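Long-range contact in acetaldehyde dehydrogenase (Acetylating) (Geobacillus thermoglucosidasius, PDB 5J78), which catalyses the acetylating, coenzyme A-dependent oxidation of acetaldehyde to acetyl-CoA, probably with a nicotinamide cofactor as in related aldehyde dehydrogenases: residues A[129-141]-A[208-220]. Sequence-based numbering, arbitrary orientation.
Sequences QPVGIVAGIIPST and LMKHKLTDVILAT. With MG (magnesium ion), chain H.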
loop_
_atom_site.group_PDB
_atom_site.type_symbol
_atom_site.label_atom_id
_atom_site.label_comp_id
_atom_site.label_asym_id
_atom_site.label_seq_id
_atom_site.Cartn_x
_atom_site.Cartn_y
_atom_site.Cartn_z
ATOM N N GLN A 129 -0.764 -35.325 -4.088
ATOM C CA GLN A 129 -1.613 -34.453 -3.284
ATOM C C GLN A 129 -2.070 -33.219 -4.077
ATOM O O GLN A 129 -1.253 -32.365 -4.407
ATOM C CB GLN A 129 -0.872 -33.998 -2.023
ATOM C CG GLN A 129 -1.703 -33.104 -1.109
ATOM C CD GLN A 129 -2.938 -33.841 -0.576
ATOM O OE1 GLN A 129 -2.844 -34.962 -0.062
ATOM N NE2 GLN A 129 -4.099 -33.222 -0.722
ATOM N N PRO A 130 -3.382 -33.106 -4.352
ATOM C CA PRO A 130 -3.876 -31.934 -5.090
ATOM C C PRO A 130 -3.581 -30.610 -4.387
ATOM O O PRO A 130 -3.667 -30.555 -3.168
ATOM C CB PRO A 130 -5.392 -32.162 -5.142
ATOM C CG PRO A 130 -5.588 -33.571 -4.873
ATOM C CD PRO A 130 -4.486 -33.989 -3.946
ATOM N N VAL A 131 -3.276 -29.563 -5.141
ATOM C CA VAL A 131 -3.008 -28.264 -4.548
ATOM C C VAL A 131 -4.262 -27.612 -4.010
ATOM O O VAL A 131 -4.175 -26.745 -3.138
ATOM C CB VAL A 131 -2.351 -27.294 -5.534
ATOM C CG1 VAL A 131 -0.966 -27.784 -5.884
ATOM C CG2 VAL A 131 -3.215 -27.086 -6.794
ATOM N N GLY A 132 -5.417 -28.022 -4.539
ATOM C CA GLY A 132 -6.701 -27.547 -4.057
ATOM C C GLY A 132 -7.497 -26.749 -5.086
ATOM O O GLY A 132 -8.198 -27.321 -5.938
ATOM N N ILE A 133 -7.444 -25.426 -4.973
ATOM C CA ILE A 133 -8.158 -24.539 -5.905
ATOM C C ILE A 133 -7.156 -23.702 -6.669
ATOM O O ILE A 133 -6.351 -22.978 -6.065
ATOM C CB ILE A 133 -9.133 -23.588 -5.182
ATOM C CG1 ILE A 133 -10.102 -24.386 -4.322
ATOM C CG2 ILE A 133 -9.885 -22.697 -6.208
ATOM C CD1 ILE A 133 -11.015 -23.511 -3.481
ATOM N N VAL A 134 -7.212 -23.814 -7.989
ATOM C CA VAL A 134 -6.343 -23.056 -8.887
ATOM C C VAL A 134 -7.086 -21.839 -9.408
ATOM O O VAL A 134 -8.269 -21.928 -9.771
ATOM C CB VAL A 134 -5.854 -23.905 -10.087
ATOM C CG1 VAL A 134 -4.897 -23.077 -11.008
ATOM C CG2 VAL A 134 -5.156 -25.165 -9.594
ATOM N N ALA A 135 -6.393 -20.701 -9.400
ATOM C CA ALA A 135 -6.861 -19.480 -10.039
ATOM C C ALA A 135 -6.188 -19.374 -11.417
ATOM O O ALA A 135 -4.971 -19.256 -11.526
ATOM C CB ALA A 135 -6.551 -18.278 -9.185
ATOM N N GLY A 136 -6.983 -19.442 -12.470
ATOM C CA GLY A 136 -6.454 -19.476 -13.832
ATOM C C GLY A 136 -6.657 -18.162 -14.568
ATOM O O GLY A 136 -7.779 -17.843 -14.963
ATOM N N ILE A 137 -5.584 -17.398 -14.753
ATOM C CA ILE A 137 -5.672 -16.126 -15.482
ATOM C C ILE A 137 -5.501 -16.365 -16.975
ATOM O O ILE A 137 -4.502 -16.964 -17.397
ATOM C CB ILE A 137 -4.614 -15.090 -15.031
ATOM C CG1 ILE A 137 -4.549 -14.979 -13.495
ATOM C CG2 ILE A 137 -4.947 -13.746 -15.664
ATOM C CD1 ILE A 137 -5.866 -14.594 -12.834
ATOM N N ILE A 138 -6.444 -15.854 -17.769
ATOM C CA ILE A 138 -6.520 -16.186 -19.207
ATOM C C ILE A 138 -6.220 -14.998 -20.117
ATOM O O ILE A 138 -6.812 -13.936 -19.968
ATOM C CB ILE A 138 -7.934 -16.743 -19.578
ATOM C CG1 ILE A 138 -8.302 -17.956 -18.691
ATOM C CG2 ILE A 138 -8.006 -17.130 -21.060
ATOM C CD1 ILE A 138 -7.384 -19.173 -18.877
ATOM N N PRO A 139 -5.326 -15.184 -21.099
ATOM C CA PRO A 139 -4.958 -14.083 -21.988
ATOM C C PRO A 139 -6.013 -13.845 -23.070
ATOM O O PRO A 139 -6.798 -14.738 -23.338
ATOM C CB PRO A 139 -3.643 -14.559 -22.606
ATOM C CG PRO A 139 -3.767 -16.036 -22.631
ATOM C CD PRO A 139 -4.591 -16.417 -21.427
ATOM N N SER A 140 -6.011 -12.665 -23.678
ATOM C CA SER A 140 -6.978 -12.337 -24.733
ATOM C C SER A 140 -6.602 -12.941 -26.105
ATOM O O SER A 140 -7.447 -13.092 -26.971
ATOM C CB SER A 140 -7.100 -10.819 -24.852
ATOM O OG SER A 140 -5.881 -10.234 -25.306
ATOM N N THR A 141 -5.328 -13.295 -26.269
ATOM C CA THR A 141 -4.797 -13.882 -27.493
ATOM C C THR A 141 -5.108 -15.370 -27.691
ATOM O O THR A 141 -5.314 -15.815 -28.830
ATOM C CB THR A 141 -3.275 -13.728 -27.543
ATOM O OG1 THR A 141 -2.717 -14.137 -26.285
ATOM C CG2 THR A 141 -2.885 -12.287 -27.843
ATOM N N LEU A 208 -9.599 -12.748 -6.411
ATOM C CA LEU A 208 -9.290 -14.125 -6.789
ATOM C C LEU A 208 -7.845 -14.494 -6.452
ATOM O O LEU A 208 -7.567 -15.611 -5.999
ATOM C CB LEU A 208 -9.538 -14.347 -8.283
ATOM C CG LEU A 208 -9.179 -15.750 -8.771
ATOM C CD1 LEU A 208 -10.065 -16.806 -8.131
ATOM C CD2 LEU A 208 -9.306 -15.801 -10.290
ATOM N N MET A 209 -6.931 -13.561 -6.684
ATOM C CA MET A 209 -5.517 -13.826 -6.466
ATOM C C MET A 209 -5.165 -13.905 -4.968
ATOM O O MET A 209 -4.276 -14.658 -4.602
ATOM C CB MET A 209 -4.655 -12.758 -7.147
ATOM C CG MET A 209 -4.568 -12.898 -8.661
ATOM S SD MET A 209 -3.259 -11.870 -9.324
ATOM C CE MET A 209 -3.452 -12.241 -11.070
ATOM N N LYS A 210 -5.881 -13.178 -4.110
ATOM C CA LYS A 210 -5.466 -13.051 -2.708
ATOM C C LYS A 210 -6.363 -13.774 -1.713
ATOM O O LYS A 210 -6.034 -13.855 -0.538
ATOM C CB LYS A 210 -5.389 -11.576 -2.332
ATOM C CG LYS A 210 -4.358 -10.804 -3.164
ATOM C CD LYS A 210 -4.423 -9.327 -2.864
ATOM C CE LYS A 210 -3.240 -8.585 -3.438
ATOM N NZ LYS A 210 -3.307 -7.125 -3.153
ATOM N N HIS A 211 -7.487 -14.299 -2.185
ATOM C CA HIS A 211 -8.475 -14.891 -1.298
ATOM C C HIS A 211 -7.904 -16.062 -0.485
ATOM O O HIS A 211 -7.063 -16.802 -0.979
ATOM C CB HIS A 211 -9.681 -15.370 -2.103
ATOM C CG HIS A 211 -10.895 -15.602 -1.267
ATOM N ND1 HIS A 211 -11.123 -16.787 -0.600
ATOM C CD2 HIS A 211 -11.935 -14.794 -0.963
ATOM C CE1 HIS A 211 -12.265 -16.706 0.058
ATOM N NE2 HIS A 211 -12.775 -15.502 -0.139
ATOM N N LYS A 212 -8.367 -16.218 0.760
ATOM C CA LYS A 212 -7.901 -17.299 1.637
ATOM C C LYS A 212 -8.044 -18.691 1.026
ATOM O O LYS A 212 -7.201 -19.556 1.252
ATOM C CB LYS A 212 -8.647 -17.266 2.985
ATOM C CG LYS A 212 -10.163 -17.502 2.918
ATOM C CD LYS A 212 -10.792 -17.567 4.318
ATOM C CE LYS A 212 -12.300 -17.280 4.280
ATOM N NZ LYS A 212 -13.061 -18.099 3.271
ATOM N N LEU A 213 -9.105 -18.916 0.260
ATOM C CA LEU A 213 -9.325 -20.227 -0.352
ATOM C C LEU A 213 -8.552 -20.502 -1.656
ATOM O O LEU A 213 -8.520 -21.642 -2.126
ATOM C CB LEU A 213 -10.828 -20.419 -0.628
ATOM C CG LEU A 213 -11.719 -20.431 0.614
ATOM C CD1 LEU A 213 -13.190 -20.541 0.201
ATOM C CD2 LEU A 213 -11.321 -21.561 1.574
ATOM N N THR A 214 -7.929 -19.489 -2.246
ATOM C CA THR A 214 -7.155 -19.712 -3.474
ATOM C C THR A 214 -5.807 -20.366 -3.123
ATOM O O THR A 214 -5.101 -19.881 -2.236
ATOM C CB THR A 214 -6.931 -18.385 -4.224
ATOM O OG1 THR A 214 -8.177 -17.940 -4.761
ATOM C CG2 THR A 214 -5.920 -18.527 -5.332
ATOM N N ASP A 215 -5.435 -21.447 -3.810
ATOM C CA ASP A 215 -4.222 -22.193 -3.447
ATOM C C ASP A 215 -3.008 -21.940 -4.341
ATOM O O ASP A 215 -1.883 -21.817 -3.854
ATOM C CB ASP A 215 -4.526 -23.683 -3.445
ATOM C CG ASP A 215 -5.425 -24.058 -2.319
ATOM O OD1 ASP A 215 -5.070 -23.737 -1.159
ATOM O OD2 ASP A 215 -6.511 -24.601 -2.592
ATOM N N VAL A 216 -3.239 -21.912 -5.644
ATOM C CA VAL A 216 -2.196 -21.612 -6.628
ATOM C C VAL A 216 -2.791 -20.745 -7.733
ATOM O O VAL A 216 -3.944 -20.939 -8.137
ATOM C CB VAL A 216 -1.590 -22.889 -7.213
ATOM C CG1 VAL A 216 -0.498 -22.558 -8.212
ATOM C CG2 VAL A 216 -1.008 -23.764 -6.068
ATOM N N ILE A 217 -2.009 -19.768 -8.176
ATOM C CA ILE A 217 -2.343 -18.937 -9.333
ATOM C C ILE A 217 -1.537 -19.400 -10.552
ATOM O O ILE A 217 -0.306 -19.434 -10.507
ATOM C CB ILE A 217 -2.018 -17.434 -9.085
ATOM C CG1 ILE A 217 -2.656 -16.937 -7.794
ATOM C CG2 ILE A 217 -2.441 -16.545 -10.324
ATOM C CD1 ILE A 217 -2.114 -15.606 -7.311
ATOM N N LEU A 218 -2.229 -19.768 -11.623
ATOM C CA LEU A 218 -1.612 -19.886 -12.952
ATOM C C LEU A 218 -1.852 -18.590 -13.697
ATOM O O LEU A 218 -2.979 -18.304 -14.100
ATOM C CB LEU A 218 -2.193 -21.047 -13.749
ATOM C CG LEU A 218 -2.023 -22.458 -13.217
ATOM C CD1 LEU A 218 -2.534 -23.432 -14.272
ATOM C CD2 LEU A 218 -0.561 -22.752 -12.873
ATOM N N ALA A 219 -0.791 -17.817 -13.895
ATOM C CA ALA A 219 -0.918 -16.479 -14.442
ATOM C C ALA A 219 -0.340 -16.418 -15.854
ATOM O O ALA A 219 0.871 -16.248 -16.053
ATOM C CB ALA A 219 -0.234 -15.487 -13.539
ATOM N N THR A 220 -1.215 -16.585 -16.835
ATOM C CA THR A 220 -0.832 -16.439 -18.226
ATOM C C THR A 220 -1.350 -15.098 -18.722
ATOM O O THR A 220 -2.539 -14.923 -18.955
ATOM C CB THR A 220 -1.368 -17.595 -19.069
ATOM O OG1 THR A 220 -1.022 -18.824 -18.419
ATOM C CG2 THR A 220 -0.764 -17.561 -20.481
HETATM MG MG MG H . -5.711 -23.160 0.855
HETATM O O HOH W 1 -3.991 -12.474 -18.974
HETATM O O HOH W 2 -5.035 -21.198 0.616
HETATM O O HOH W 3 -5.977 -25.193 1.066
#
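Asp215 reaches across to the short loop Val131-Gly132 and the start of strand 133-138. Its CB and CG, the latter set beside its own backbone N (chi1 -70°), both lie 3.1 Å from Val131 O, contacts without a hydrogen bond. From there the carboxylate divides its work: OD2 accepts Ile133 N at 2.7 Å through its anti lone pair, while OD1 binds the magnesium ion at 2.2 Å, with two waters also on the metal. Asp215 N donates back to Ile133 O at 2.9 Å, in the carbonyl plane, so Ile133 is held at both its N and its O. Beyond it the strands 133-138 and 216-219 run parallel, 19° apart, neighbours in the mixed sheet of an aldehyde dehydrogenase domain, probably the Rossmann-like cofactor-binding one. The parallel register follows from Ala135, whose N donates to Val216 O at 2.8 Å and whose O accepts Leu218 N, and from Ile137 N to Leu218 O, nearly straight at 167°. On the face carrying Ala135 and Ile137, helix 202-210 packs: Ala135 CB sits 3.7 Å from Leu208 CG, and the Met209 side chain, extended beyond CG, crosses that of Ile137 at about a right angle and sets CE 3.8 Å from Ile137 CD1. On the other face Val134 CG1 touches Leu218 CG at 3.7 Å.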